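Local coordinates for threonine phosphate decarboxylase-like enzyme (Sulfurospirillum multivorans, PDB 6OUX), which decarboxylates L-serine O-phosphate to ethanolamine O-phosphate for norcobamide biosynthesis, with pyridoxal phosphate as its likely cofactor, at residues V124-P129 / V144-L149. Numbering follows the deposited sequence.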
loop_
_atom_site.group_PDB
_atom_site.type_symbol
_atom_site.label_atom_id
_atom_site.label_comp_id
_atom_site.label_asym_id
_atom_site.label_seq_id
_atom_site.Cartn_x
_atom_site.Cartn_y
_atom_site.Cartn_z
ATOM N N VAL A 124 19.301 14.406 11.764
ATOM C CA VAL A 124 19.017 14.512 10.306
ATOM C C VAL A 124 19.002 15.986 9.861
ATOM O O VAL A 124 18.526 16.870 10.610
ATOM C CB VAL A 124 17.702 13.802 9.976
ATOM C CG1 VAL A 124 16.556 14.406 10.732
ATOM C CG2 VAL A 124 17.466 13.743 8.447
ATOM N N ALA A 125 19.647 16.247 8.739
ATOM C CA ALA A 125 19.659 17.570 8.107
ATOM C C ALA A 125 18.667 17.563 6.934
ATOM O O ALA A 125 18.771 16.713 6.016
ATOM C CB ALA A 125 21.034 17.979 7.649
ATOM N N LEU A 126 17.697 18.469 7.030
ATOM C CA LEU A 126 16.702 18.733 5.954
ATOM C C LEU A 126 16.879 20.132 5.421
ATOM O O LEU A 126 17.389 21.030 6.121
ATOM C CB LEU A 126 15.289 18.612 6.482
ATOM C CG LEU A 126 14.908 17.357 7.261
ATOM C CD1 LEU A 126 13.457 17.507 7.743
ATOM C CD2 LEU A 126 15.028 16.155 6.352
ATOM N N MET A 127 16.448 20.354 4.180
ATOM C CA MET A 127 16.411 21.724 3.657
ATOM C C MET A 127 15.030 22.308 3.888
ATOM O O MET A 127 14.041 21.588 4.002
ATOM C CB MET A 127 16.762 21.752 2.168
ATOM C CG MET A 127 18.201 21.335 1.806
ATOM S SD MET A 127 18.244 21.239 -0.018
ATOM C CE MET A 127 17.089 19.868 -0.451
ATOM N N ILE A 128 14.964 23.618 3.854
ATOM C CA ILE A 128 13.720 24.349 3.956
ATOM C C ILE A 128 13.753 25.476 2.902
ATOM O O ILE A 128 14.757 26.187 2.770
ATOM C CB ILE A 128 13.606 24.896 5.409
ATOM C CG1 ILE A 128 12.342 25.671 5.637
ATOM C CG2 ILE A 128 14.735 25.870 5.705
ATOM C CD1 ILE A 128 12.252 26.227 7.049
ATOM N N PRO A 129 12.652 25.664 2.131
ATOM C CA PRO A 129 11.428 24.955 2.144
ATOM C C PRO A 129 11.421 23.643 1.425
ATOM O O PRO A 129 12.148 23.472 0.479
ATOM C CB PRO A 129 10.479 25.895 1.430
ATOM C CG PRO A 129 11.310 26.682 0.569
ATOM C CD PRO A 129 12.571 26.860 1.302
ATOM N N VAL A 144 16.499 17.227 14.508
ATOM C CA VAL A 144 16.369 17.699 13.102
ATOM C C VAL A 144 17.034 19.084 12.995
ATOM O O VAL A 144 16.774 19.931 13.830
ATOM C CB VAL A 144 14.894 17.770 12.700
ATOM C CG1 VAL A 144 14.736 18.137 11.229
ATOM C CG2 VAL A 144 14.203 16.426 12.963
ATOM N N VAL A 145 17.902 19.292 12.033
ATOM C CA VAL A 145 18.503 20.624 11.720
ATOM C C VAL A 145 18.125 21.001 10.264
ATOM O O VAL A 145 17.919 20.107 9.424
ATOM C CB VAL A 145 20.018 20.658 11.926
ATOM C CG1 VAL A 145 20.335 20.569 13.432
ATOM C CG2 VAL A 145 20.746 19.568 11.129
ATOM N N TYR A 146 17.980 22.289 9.987
ATOM C CA TYR A 146 17.404 22.744 8.712
ATOM C C TYR A 146 18.427 23.595 8.057
ATOM O O TYR A 146 18.987 24.433 8.721
ATOM C CB TYR A 146 16.109 23.578 8.954
ATOM C CG TYR A 146 14.954 22.736 9.384
ATOM C CD1 TYR A 146 14.221 22.010 8.435
ATOM C CD2 TYR A 146 14.654 22.551 10.723
ATOM C CE1 TYR A 146 13.152 21.214 8.808
ATOM C CE2 TYR A 146 13.630 21.717 11.117
ATOM C CZ TYR A 146 12.853 21.078 10.148
ATOM O OH TYR A 146 11.801 20.274 10.506
ATOM N N PHE A 147 18.745 23.339 6.807
ATOM C CA PHE A 147 19.487 24.287 5.959
ATOM C C PHE A 147 18.477 25.202 5.191
ATOM O O PHE A 147 17.630 24.677 4.478
ATOM C CB PHE A 147 20.347 23.501 4.952
ATOM C CG PHE A 147 21.218 24.385 4.098
ATOM C CD1 PHE A 147 22.407 24.880 4.600
ATOM C CD2 PHE A 147 20.823 24.748 2.822
ATOM C CE1 PHE A 147 23.185 25.734 3.865
ATOM C CE2 PHE A 147 21.605 25.601 2.063
ATOM C CZ PHE A 147 22.788 26.090 2.589
ATOM N N PRO A 148 18.535 26.549 5.372
ATOM C CA PRO A 148 17.539 27.436 4.722
ATOM C C PRO A 148 17.917 27.776 3.324
ATOM O O PRO A 148 18.985 28.241 3.115
ATOM C CB PRO A 148 17.577 28.697 5.601
ATOM C CG PRO A 148 18.973 28.707 6.157
ATOM C CD PRO A 148 19.279 27.272 6.432
ATOM N N LEU A 149 17.077 27.444 2.360
ATOM C CA LEU A 149 17.259 27.946 0.990
ATOM C C LEU A 149 16.852 29.411 1.019
ATOM O O LEU A 149 15.919 29.790 1.716
ATOM C CB LEU A 149 16.343 27.232 0.007
ATOM C CG LEU A 149 16.727 25.873 -0.588
ATOM C CD1 LEU A 149 18.133 25.389 -0.285
ATOM C CD2 LEU A 149 15.646 24.822 -0.416
#
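Leu-126 grips the neighbouring parallel strand through both backbone groups: its N donates to Val-145 O (2.9 Å), and its O accepts from Phe-147 N (2.8 Å). Val-145 N to Val-124 O and Ile-128 N to Phe-147 O continue the pattern. Leu-149 N then donates to Ile-128 O at 2.7 Å, the carbonyl of the cis peptide bond that leads into Pro-129.

Followed outward, Leu-126 shows why a branched aliphatic suits its place. Its CB meets CD1 and CE1 of the Tyr-146 ring; CG, anti to the carbonyl carbon (chi1 -51°), approaches Val-144 CG1; CD1 touches both that methyl, at 3.8 Å, and Tyr-146 CE1, at 3.9 Å. Tyr-146 lies alongside Leu-126, pointing the same way, and its CB also meets Ile-128 CG2; an alanine here would probably leave Leu-126 CB and CD1 without their aromatic neighbour and open a gap on that face. Beta-branched Ile-128 sets CG2 against Pro-148 CA, 3.4 Å away.

On the opposite face Val-145 CG2 lies 3.8 Å from Ala-125 CB, and the small Ala-125 suits a face covered by helix 159-169, where it packs on Ile-166; Tyr-162 of that helix meets Phe-147 edge-to-face. Strand 143-148 is the outermost, within the chain, of the seven-stranded mixed sheet of this probable class-II aminotransferase-family enzyme, and Pro-129 lies near Asn-181, a probable O-phospho-L-serine-binding residue. The chemistry thus divides the work: backbone bonds fix the register, while apolar side chains pack together on each face, the outer strand staying partly open to solvent.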